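Cycloalternan-forming enzyme (Listeria monocytogenes serovar 1/2a, PDB 5F7U) is a multidomain protein of glycosyl hydrolase family 31, with a TIM-barrel domain, flanking beta domains and a family 6 carbohydrate-binding module, and binds glycans at several sites. Local coordinates at residues E255-I260 and F610-K615; Q276-T281 and G601-T606; W628-A633 and T649-F654. The protein carries 1 engineered substitution. One frame throughout, in Å; residues are numbered along the deposited sequence.

Contact 1. Residues E255-I260 and F610-K615; sequences ERYDTI and FQASLK
Lys615 NZ is held by a carbonyl of the loop 255-260 and by a water. It donates directly to Asp258 O at 3.3 Å, a rather long bond. The nitrogen arrives from above the carbonyl plane, 49° out of it, and so does not lie on a lone pair. The water accepts from Lys615 NZ at 2.9 Å and donates to Tyr257 O at 2.7 Å. The ammonium group thus serves two successive carbonyls, Asp258 O directly and Tyr257 O through the water.

The lysine reaches them by its shape. CG stands anti to the carbonyl carbon (chi1 -66°), and the chain is extended from there on. Its methylenes run along the loop backbone, and Lys615 CD passes 3.7 Å from Tyr257 O. Nearer the helix, Ile260 CG2 packs against Lys615 CA at 3.8 Å and also meets CB and CG.

Ala612, one turn earlier on the helix, also touches the loop. Ala612 CB lies 3.5 Å from Tyr257 O and also faces Tyr257 CB. The tyrosine ring has Gln278 and Ala279 of helix 278-281 beside it, and its hydroxyl bonds to Ser600 O.

Arg256 O and Lys615 O come within 3.2 Å of each other. Both are acceptors, so no bond joins them. Ser619 OG bonds to Lys615 O and to Arg256 N, bridging the two segments close to this pair. The Arg256 guanidinium turns elsewhere, toward Phe253 O and Glu268 O.

The contact joins a loop of the galactose mutarotase-like N-terminal region to helix 607-622 of the TIM barrel. Its polar part rests on main-chain carbonyls and water, which probably share the lysine charge, while Ile260 and Tyr257 add apolar packing.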
loop_
_atom_site.group_PDB
_atom_site.type_symbol
_atom_site.label_atom_id
_atom_site.label_comp_id
_atom_site.label_asym_id
_atom_site.label_seq_id
_atom_site.Cartn_x
_atom_site.Cartn_y
_atom_site.Cartn_z
ATOM N N GLU A 255 0.583 7.258 -1.395
ATOM C CA GLU A 255 -0.725 6.640 -1.567
ATOM C C GLU A 255 -1.509 7.523 -2.553
ATOM O O GLU A 255 -1.752 8.708 -2.282
ATOM C CB GLU A 255 -1.405 6.547 -0.210
ATOM C CG GLU A 255 -2.796 5.934 -0.271
ATOM C CD GLU A 255 -3.436 5.878 1.100
ATOM O OE1 GLU A 255 -3.215 6.841 1.876
ATOM O OE2 GLU A 255 -4.129 4.883 1.392
ATOM N N ARG A 256 -1.835 6.969 -3.718
ATOM C CA ARG A 256 -2.442 7.761 -4.799
ATOM C C ARG A 256 -3.748 7.112 -5.231
ATOM O O ARG A 256 -3.818 5.887 -5.367
ATOM C CB ARG A 256 -1.461 7.884 -5.980
ATOM C CG ARG A 256 -0.120 8.547 -5.612
ATOM C CD ARG A 256 -0.338 10.021 -5.295
ATOM N NE ARG A 256 0.809 10.656 -4.661
ATOM C CZ ARG A 256 0.891 11.950 -4.410
ATOM N NH1 ARG A 256 -0.087 12.782 -4.791
ATOM N NH2 ARG A 256 1.972 12.427 -3.812
ATOM N N TYR A 257 -4.775 7.940 -5.447
ATOM C CA TYR A 257 -6.150 7.455 -5.630
ATOM C C TYR A 257 -6.624 7.524 -7.072
ATOM O O TYR A 257 -7.671 6.933 -7.428
ATOM C CB TYR A 257 -7.098 8.299 -4.744
ATOM C CG TYR A 257 -6.873 8.125 -3.256
ATOM C CD1 TYR A 257 -5.773 8.737 -2.609
ATOM C CD2 TYR A 257 -7.765 7.376 -2.489
ATOM C CE1 TYR A 257 -5.566 8.595 -1.233
ATOM C CE2 TYR A 257 -7.571 7.217 -1.109
ATOM C CZ TYR A 257 -6.468 7.837 -0.497
ATOM O OH TYR A 257 -6.268 7.706 0.848
ATOM N N ASP A 258 -5.882 8.286 -7.888
ATOM C CA ASP A 258 -6.284 8.574 -9.252
ATOM C C ASP A 258 -5.834 7.535 -10.275
ATOM O O ASP A 258 -6.613 7.167 -11.165
ATOM C CB ASP A 258 -5.864 10.009 -9.671
ATOM C CG ASP A 258 -4.362 10.324 -9.475
ATOM O OD1 ASP A 258 -3.598 9.559 -8.847
ATOM O OD2 ASP A 258 -3.941 11.402 -9.988
ATOM N N THR A 259 -4.590 7.086 -10.133
ATOM C CA THR A 259 -3.969 6.151 -11.056
ATOM C C THR A 259 -2.791 5.480 -10.360
ATOM O O THR A 259 -2.209 6.055 -9.452
ATOM C CB THR A 259 -3.506 6.848 -12.351
ATOM O OG1 THR A 259 -2.948 5.870 -13.244
ATOM C CG2 THR A 259 -2.499 7.980 -12.057
ATOM N N ILE A 260 -2.471 4.265 -10.774
ATOM C CA ILE A 260 -1.241 3.612 -10.286
ATOM C C ILE A 260 0.016 3.980 -11.090
ATOM O O ILE A 260 1.136 3.796 -10.623
ATOM C CB ILE A 260 -1.397 2.077 -10.095
ATOM C CG1 ILE A 260 -1.751 1.363 -11.401
ATOM C CG2 ILE A 260 -2.435 1.803 -8.998
ATOM C CD1 ILE A 260 -0.568 0.870 -12.194
ATOM N N PHE A 610 -14.308 2.159 -4.523
ATOM C CA PHE A 610 -13.621 0.852 -4.385
ATOM C C PHE A 610 -12.418 0.852 -5.335
ATOM O O PHE A 610 -11.298 0.509 -4.919
ATOM C CB PHE A 610 -14.643 -0.240 -4.736
ATOM C CG PHE A 610 -14.179 -1.681 -4.568
ATOM C CD1 PHE A 610 -12.970 -2.044 -3.968
ATOM C CD2 PHE A 610 -15.063 -2.696 -4.987
ATOM C CE1 PHE A 610 -12.622 -3.392 -3.831
ATOM C CE2 PHE A 610 -14.730 -4.050 -4.848
ATOM C CZ PHE A 610 -13.505 -4.394 -4.257
ATOM N N GLN A 611 -12.634 1.275 -6.587
ATOM C CA GLN A 611 -11.538 1.363 -7.557
ATOM C C GLN A 611 -10.424 2.270 -7.069
ATOM O O GLN A 611 -9.243 1.914 -7.191
ATOM C CB GLN A 611 -12.029 1.832 -8.918
ATOM C CG GLN A 611 -12.942 0.809 -9.606
ATOM C CD GLN A 611 -13.794 1.415 -10.704
ATOM O OE1 GLN A 611 -13.464 2.491 -11.241
ATOM N NE2 GLN A 611 -14.911 0.752 -11.034
ATOM N N ALA A 612 -10.796 3.406 -6.473
ATOM C CA ALA A 612 -9.788 4.350 -5.977
ATOM C C ALA A 612 -9.041 3.775 -4.758
ATOM O O ALA A 612 -7.830 3.969 -4.615
ATOM C CB ALA A 612 -10.426 5.685 -5.642
ATOM N N SER A 613 -9.750 3.044 -3.889
ATOM C CA SER A 613 -9.113 2.401 -2.743
ATOM C C SER A 613 -8.039 1.406 -3.205
ATOM O O SER A 613 -6.936 1.366 -2.647
ATOM C CB SER A 613 -10.164 1.661 -1.900
ATOM O OG SER A 613 -11.137 2.559 -1.383
ATOM N N LEU A 614 -8.366 0.614 -4.219
ATOM C CA LEU A 614 -7.388 -0.359 -4.694
ATOM C C LEU A 614 -6.138 0.350 -5.266
ATOM O O LEU A 614 -5.006 -0.071 -5.007
ATOM C CB LEU A 614 -8.024 -1.365 -5.665
ATOM C CG LEU A 614 -7.162 -2.502 -6.221
ATOM C CD1 LEU A 614 -6.355 -3.213 -5.124
ATOM C CD2 LEU A 614 -8.075 -3.480 -6.942
ATOM N N LYS A 615 -6.346 1.441 -6.016
ATOM C CA LYS A 615 -5.198 2.240 -6.491
ATOM C C LYS A 615 -4.349 2.765 -5.338
ATOM O O LYS A 615 -3.085 2.731 -5.384
ATOM C CB LYS A 615 -5.682 3.384 -7.390
ATOM C CG LYS A 615 -6.309 2.848 -8.685
ATOM C CD LYS A 615 -6.930 3.981 -9.489
ATOM C CE LYS A 615 -7.889 3.445 -10.533
ATOM N NZ LYS A 615 -8.550 4.561 -11.308
HETATM O O HOH W 1 -9.540 6.446 -9.382
#

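Contact 2. Residues Q276-T281 and G601-T606; sequences QDQAQT and GDQTST. With GLC (alpha-D-glucopyranose), chain F; GLC (alpha-D-glucopyranose), chain B.
Asp602 O takes two hydrogen bonds from the segment 276-281, and the donors come from opposite faces of its carbonyl plane. Gln276 N lies 3.0 Å from Asp602 O, tilted from that plane. Gln278 NE2 donates to Asp602 O at 2.9 Å, with a fairly straight N-H...O angle of 162°. The oxygen lies close to the amide plane of Gln278, while the amide nitrogen itself stands above the carbonyl plane. Gln276 CA makes a further CA-H...O contact to Asp602 O, at 3.3 Å.

Gln278 reaches Asp602 O because its chain bends at chi2 (89°), which turns the amide back to the loop. The same NE2 is also bonded to Tyr285 OH. Tyr285 OH thus links Gln278 NE2 to Asp602 N, while NE2 itself takes Asp602 O.

The segment 601-606 follows strand 597-599, the sixth strand of the family 31 TIM barrel, and leads into helix 607-622. It lies at the C-terminal end of the barrel strand, where barrels of this kind carry their binding sites. Asp602 belongs to a glycan pocket seen here. Asp602 OD1 accepts from O2 of the glucopyranose of chain B at 2.5 Å. Asp602 OD2 lies 3.1 Å from O4 of the glucopyranose of chain F. Arg586 and Asn273 also hydrogen-bond to the bound glucopyranose units.

Farther along, the extended Gln276 crosses Thr604 at about a right angle. Thr604 CG2 sits 3.5 Å from Gln276 CD, against the amide end. A water donates to Gln276 O and accepts from Thr604 N, while Thr604 OG1 bonds to Ser609 OG.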
loop_
_atom_site.group_PDB
_atom_site.type_symbol
_atom_site.label_atom_id
_atom_site.label_comp_id
_atom_site.label_asym_id
_atom_site.label_seq_id
_atom_site.Cartn_x
_atom_site.Cartn_y
_atom_site.Cartn_z
ATOM N N GLN A 276 -13.458 12.331 0.628
ATOM C CA GLN A 276 -14.253 11.687 -0.447
ATOM C C GLN A 276 -13.781 11.811 -1.903
ATOM O O GLN A 276 -14.007 10.892 -2.693
ATOM C CB GLN A 276 -15.730 12.120 -0.397
ATOM C CG GLN A 276 -16.512 11.635 0.816
ATOM C CD GLN A 276 -17.998 12.055 0.778
ATOM O OE1 GLN A 276 -18.763 11.745 1.690
ATOM N NE2 GLN A 276 -18.401 12.745 -0.264
ATOM N N ASP A 277 -13.182 12.934 -2.286
ATOM C CA ASP A 277 -12.853 13.119 -3.706
ATOM C C ASP A 277 -11.335 13.165 -3.962
ATOM O O ASP A 277 -10.832 13.965 -4.765
ATOM C CB ASP A 277 -13.587 14.336 -4.304
ATOM C CG ASP A 277 -13.163 15.648 -3.677
ATOM O OD1 ASP A 277 -12.451 15.615 -2.650
ATOM O OD2 ASP A 277 -13.527 16.725 -4.217
ATOM N N GLN A 278 -10.616 12.273 -3.298
ATOM C CA GLN A 278 -9.169 12.223 -3.440
ATOM C C GLN A 278 -8.751 11.941 -4.884
ATOM O O GLN A 278 -7.811 12.559 -5.376
ATOM C CB GLN A 278 -8.577 11.140 -2.497
ATOM C CG GLN A 278 -8.917 11.296 -1.009
ATOM C CD GLN A 278 -10.216 10.583 -0.602
ATOM O OE1 GLN A 278 -10.994 10.143 -1.447
ATOM N NE2 GLN A 278 -10.440 10.440 0.708
ATOM N N ALA A 279 -9.446 11.020 -5.561
ATOM C CA ALA A 279 -9.063 10.659 -6.946
ATOM C C ALA A 279 -9.238 11.855 -7.894
ATOM O O ALA A 279 -8.365 12.157 -8.710
ATOM C CB ALA A 279 -9.899 9.480 -7.439
ATOM N N GLN A 280 -10.373 12.535 -7.768
ATOM C CA GLN A 280 -10.719 13.625 -8.675
ATOM C C GLN A 280 -9.805 14.823 -8.488
ATOM O O GLN A 280 -9.349 15.416 -9.462
ATOM C CB GLN A 280 -12.195 14.019 -8.508
ATOM C CG GLN A 280 -13.141 12.842 -8.775
ATOM C CD GLN A 280 -13.656 12.114 -7.514
ATOM O OE1 GLN A 280 -12.895 11.592 -6.659
ATOM N NE2 GLN A 280 -14.994 12.038 -7.419
ATOM N N THR A 281 -9.494 15.129 -7.232
ATOM C CA THR A 281 -8.614 16.255 -6.898
ATOM C C THR A 281 -7.126 15.875 -6.942
ATOM O O THR A 281 -6.272 16.754 -6.870
ATOM C CB THR A 281 -8.913 16.819 -5.479
ATOM O OG1 THR A 281 -8.642 15.814 -4.500
ATOM C CG2 THR A 281 -10.360 17.266 -5.344
ATOM N N GLY A 601 -8.509 6.223 4.293
ATOM C CA GLY A 601 -9.272 7.424 4.622
ATOM C C GLY A 601 -10.737 7.392 4.232
ATOM O O GLY A 601 -11.363 6.334 4.209
ATOM N N ASP A 602 -11.286 8.569 3.924
ATOM C CA ASP A 602 -12.739 8.772 3.964
ATOM C C ASP A 602 -13.285 8.684 2.560
ATOM O O ASP A 602 -13.061 9.596 1.755
ATOM C CB ASP A 602 -13.064 10.160 4.536
ATOM C CG ASP A 602 -12.599 10.338 5.988
ATOM O OD1 ASP A 602 -12.404 9.346 6.707
ATOM O OD2 ASP A 602 -12.416 11.501 6.414
ATOM N N GLN A 603 -13.992 7.591 2.280
ATOM C CA GLN A 603 -14.508 7.308 0.936
ATOM C C GLN A 603 -15.979 6.897 0.965
ATOM O O GLN A 603 -16.515 6.467 1.989
ATOM C CB GLN A 603 -13.650 6.244 0.229
ATOM C CG GLN A 603 -12.167 6.613 0.179
ATOM C CD GLN A 603 -11.346 5.593 -0.572
ATOM O OE1 GLN A 603 -10.720 4.733 0.045
ATOM N NE2 GLN A 603 -11.408 5.630 -1.906
ATOM N N THR A 604 -16.643 7.019 -0.170
ATOM C CA THR A 604 -18.070 6.669 -0.240
ATOM C C THR A 604 -18.298 5.210 -0.628
ATOM O O THR A 604 -17.417 4.542 -1.182
ATOM C CB THR A 604 -18.842 7.556 -1.225
ATOM O OG1 THR A 604 -18.186 7.516 -2.491
ATOM C CG2 THR A 604 -18.913 9.000 -0.749
ATOM N N SER A 605 -19.500 4.726 -0.344
ATOM C CA SER A 605 -19.877 3.336 -0.651
ATOM C C SER A 605 -20.285 3.193 -2.113
ATOM O O SER A 605 -21.464 2.961 -2.441
ATOM C CB SER A 605 -20.980 2.862 0.301
ATOM O OG SER A 605 -20.447 2.784 1.621
ATOM N N THR A 606 -19.298 3.305 -2.991
ATOM C CA THR A 606 -19.533 3.117 -4.429
ATOM C C THR A 606 -18.417 2.278 -5.050
ATOM O O THR A 606 -17.333 2.156 -4.472
ATOM C CB THR A 606 -19.574 4.450 -5.209
ATOM O OG1 THR A 606 -18.275 5.042 -5.172
ATOM C CG2 THR A 606 -20.592 5.422 -4.630
HETATM C C1 GLC F . -14.299 15.578 8.380
HETATM C C2 GLC F . -12.836 15.430 8.817
HETATM C C3 GLC F . -12.367 13.971 8.735
HETATM C C4 GLC F . -13.254 13.062 9.596
HETATM C C5 GLC F . -14.715 13.271 9.131
HETATM C C6 GLC F . -15.735 12.507 9.961
HETATM O O1 GLC F . -14.415 15.389 6.963
HETATM O O2 GLC F . -12.015 16.243 7.980
HETATM O O3 GLC F . -10.997 13.894 9.123
HETATM O O4 GLC F . -12.914 11.664 9.431
HETATM O O5 GLC F . -15.150 14.648 9.079
HETATM O O6 GLC F . -16.134 11.431 9.116
HETATM C C1 GLC B . -12.050 11.086 10.440
HETATM C C2 GLC B . -11.663 9.646 10.038
HETATM C C3 GLC B . -12.842 8.656 10.127
HETATM C C4 GLC B . -13.507 8.739 11.511
HETATM C C5 GLC B . -13.720 10.195 11.947
HETATM C C6 GLC B . -14.225 10.334 13.375
HETATM O O2 GLC B . -10.985 9.644 8.778
HETATM O O3 GLC B . -12.410 7.302 9.902
HETATM O O4 GLC B . -14.773 8.054 11.491
HETATM O O5 GLC B . -12.552 11.027 11.791
HETATM O O6 GLC B . -14.548 11.728 13.548
HETATM O O HOH W 2 -15.060 8.573 -2.240
#

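Contact 3. Residues W628-A633 and T649-F654; sequences WAWDMA and TAMAAF
The torsions of Met651 and Trp630 bring sulfur and indole together. Met651 CG is anti to the backbone N (chi1 179°), and the chain bends at chi2, bringing SD up to the indole. In Trp630, CG sits between the backbone N and the carbonyl carbon (chi1 66°), and the ring reaches out from the strand to the helix.

The sulfur approaches obliquely on the side of the ring nitrogen. Met651 SD is 3.5 Å from Trp630 NE1 and 3.7 Å from Trp630 CZ2, a Met-aromatic contact. The methyl beyond it continues to a second tryptophan. Met651 CE lies at the edge of the Trp628 ring, near its plane, 4.2 Å from Trp628 CZ3. The indole nitrogen of Trp628 points elsewhere and bonds to Glu255 OE2.

Ala652 CB fits between Trp630 and Met632. It is 3.8 Å from Trp630 NE1 and also 3.8 Å from Met632 CB. Met632 then runs beside Thr649, pointing the same way. Met632 CE comes within 3.2 Å of Thr649 OG1, a tight packing contact. That hydroxyl is bonded to Tyr645 O, one turn back in the helix.

Every residue that touches is buried. The packing is mostly of sulfur, methyl and ring atoms, though Trp630 NE1 and Thr649 OG1 take part without bonding across. Phe610 of helix 607-622 meets the Trp630 ring with nearly parallel planes, so the neighbouring helix shares this layer.

The axes of strand 628-631 and of the helix segment 649-653 approach to 10.1 Å and run nearly antiparallel, at 161°. They belong to the beta-alpha-beta unit of strand 628-631, helix 642-653 and strand 657-660. This is the packing of an outer helix on a barrel strand, as in a TIM barrel, with this helix connecting the seventh and eighth strands.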
loop_
_atom_site.group_PDB
_atom_site.type_symbol
_atom_site.label_atom_id
_atom_site.label_comp_id
_atom_site.label_asym_id
_atom_site.label_seq_id
_atom_site.Cartn_x
_atom_site.Cartn_y
_atom_site.Cartn_z
ATOM N N TRP A 628 -1.504 -1.999 4.862
ATOM C CA TRP A 628 -2.477 -1.035 4.364
ATOM C C TRP A 628 -3.898 -1.591 4.511
ATOM O O TRP A 628 -4.148 -2.765 4.212
ATOM C CB TRP A 628 -2.141 -0.692 2.910
ATOM C CG TRP A 628 -3.163 0.188 2.210
ATOM C CD1 TRP A 628 -3.135 1.554 2.088
ATOM C CD2 TRP A 628 -4.338 -0.251 1.528
ATOM N NE1 TRP A 628 -4.223 1.993 1.396
ATOM C CE2 TRP A 628 -4.987 0.906 1.041
ATOM C CE3 TRP A 628 -4.908 -1.520 1.275
ATOM C CZ2 TRP A 628 -6.163 0.846 0.290
ATOM C CZ3 TRP A 628 -6.115 -1.586 0.565
ATOM C CH2 TRP A 628 -6.712 -0.408 0.059
ATOM N N ALA A 629 -4.811 -0.710 4.938
ATOM C CA ALA A 629 -6.227 -1.038 5.109
ATOM C C ALA A 629 -7.086 -0.076 4.316
ATOM O O ALA A 629 -6.631 0.984 3.903
ATOM C CB ALA A 629 -6.625 -0.926 6.575
ATOM N N TRP A 630 -8.359 -0.437 4.189
ATOM C CA TRP A 630 -9.386 0.493 3.717
ATOM C C TRP A 630 -10.672 0.177 4.459
ATOM O O TRP A 630 -10.800 -0.911 5.034
ATOM C CB TRP A 630 -9.562 0.398 2.188
ATOM C CG TRP A 630 -10.127 -0.926 1.687
ATOM C CD1 TRP A 630 -9.594 -2.188 1.886
ATOM C CD2 TRP A 630 -11.299 -1.109 0.890
ATOM N NE1 TRP A 630 -10.390 -3.141 1.277
ATOM C CE2 TRP A 630 -11.432 -2.511 0.647
ATOM C CE3 TRP A 630 -12.245 -0.232 0.342
ATOM C CZ2 TRP A 630 -12.502 -3.056 -0.106
ATOM C CZ3 TRP A 630 -13.309 -0.773 -0.434
ATOM C CH2 TRP A 630 -13.422 -2.172 -0.635
ATOM N N ASP A 631 -11.610 1.130 4.474
ATOM C CA ASP A 631 -12.945 0.869 5.008
ATOM C C ASP A 631 -13.701 0.048 3.957
ATOM O O ASP A 631 -14.144 0.611 2.965
ATOM C CB ASP A 631 -13.706 2.196 5.263
ATOM C CG ASP A 631 -12.964 3.162 6.204
ATOM O OD1 ASP A 631 -12.155 2.737 7.036
ATOM O OD2 ASP A 631 -13.221 4.382 6.115
ATOM N N MET A 632 -13.811 -1.269 4.147
ATOM C CA MET A 632 -14.380 -2.125 3.097
ATOM C C MET A 632 -15.798 -1.666 2.748
ATOM O O MET A 632 -16.615 -1.410 3.640
ATOM C CB MET A 632 -14.319 -3.619 3.471
ATOM C CG MET A 632 -14.959 -3.990 4.796
ATOM S SD MET A 632 -15.406 -5.742 4.807
ATOM C CE MET A 632 -16.966 -5.602 3.958
ATOM N N ALA A 633 -16.045 -1.506 1.447
ATOM C CA ALA A 633 -17.337 -1.034 0.917
ATOM C C ALA A 633 -17.680 0.420 1.220
ATOM O O ALA A 633 -18.804 0.820 0.975
ATOM C CB ALA A 633 -18.491 -1.971 1.311
ATOM N N THR A 649 -16.007 -7.225 0.341
ATOM C CA THR A 649 -15.677 -8.260 1.327
ATOM C C THR A 649 -14.592 -9.191 0.796
ATOM O O THR A 649 -13.603 -9.437 1.489
ATOM C CB THR A 649 -16.917 -9.092 1.681
ATOM O OG1 THR A 649 -17.843 -8.281 2.397
ATOM C CG2 THR A 649 -16.562 -10.334 2.505
ATOM N N ALA A 650 -14.777 -9.692 -0.424
ATOM C CA ALA A 650 -13.862 -10.667 -1.010
ATOM C C ALA A 650 -12.465 -10.058 -1.168
ATOM O O ALA A 650 -11.455 -10.681 -0.805
ATOM C CB ALA A 650 -14.386 -11.124 -2.360
ATOM N N MET A 651 -12.412 -8.848 -1.721
ATOM C CA MET A 651 -11.123 -8.178 -1.896
ATOM C C MET A 651 -10.482 -7.906 -0.517
ATOM O O MET A 651 -9.299 -8.165 -0.338
ATOM C CB MET A 651 -11.257 -6.911 -2.740
ATOM C CG MET A 651 -9.944 -6.141 -2.930
ATOM S SD MET A 651 -9.657 -4.987 -1.567
ATOM C CE MET A 651 -7.952 -4.543 -1.851
ATOM N N ALA A 652 -11.278 -7.418 0.437
ATOM C CA ALA A 652 -10.758 -7.027 1.755
ATOM C C ALA A 652 -10.140 -8.203 2.494
ATOM O O ALA A 652 -9.102 -8.056 3.172
ATOM C CB ALA A 652 -11.857 -6.387 2.606
ATOM N N ALA A 653 -10.763 -9.376 2.352
ATOM C CA ALA A 653 -10.264 -10.595 2.989
ATOM C C ALA A 653 -8.925 -11.019 2.372
ATOM O O ALA A 653 -8.150 -11.725 3.017
ATOM C CB ALA A 653 -11.294 -11.713 2.865
ATOM N N PHE A 654 -8.649 -10.542 1.154
ATOM C CA PHE A 654 -7.371 -10.786 0.453
ATOM C C PHE A 654 -6.537 -9.512 0.317
ATOM O O PHE A 654 -5.858 -9.309 -0.712
ATOM C CB PHE A 654 -7.612 -11.441 -0.933
ATOM C CG PHE A 654 -7.918 -12.910 -0.859
ATOM C CD1 PHE A 654 -9.202 -13.350 -0.539
ATOM C CD2 PHE A 654 -6.898 -13.873 -1.054
ATOM C CE1 PHE A 654 -9.497 -14.715 -0.448
ATOM C CE2 PHE A 654 -7.189 -15.237 -0.977
ATOM C CZ PHE A 654 -8.491 -15.658 -0.668
#

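Overall arrangement
Contacts 1 and 2 join the galactose mutarotase-like N-terminal region to the barrel, while contact 3 lies wholly within the barrel. Contact 3 is core and apolar. Contact 2 is also buried but polar, and it borders a sugar. Contact 1 is partly buried and relies on backbone carbonyls, a lysine and a water. Contacts 1 and 2 use successive parts of the barrel chain, helix 607-622 and the loop before it, and a hydrogen bond between Ser613 OG and Gln603 OE1 connects them. Ser613, on the helix of contact 1, also packs on Trp630 of contact 3. Ser605 OG bonds to Ala633 O, linking contacts 2 and 3.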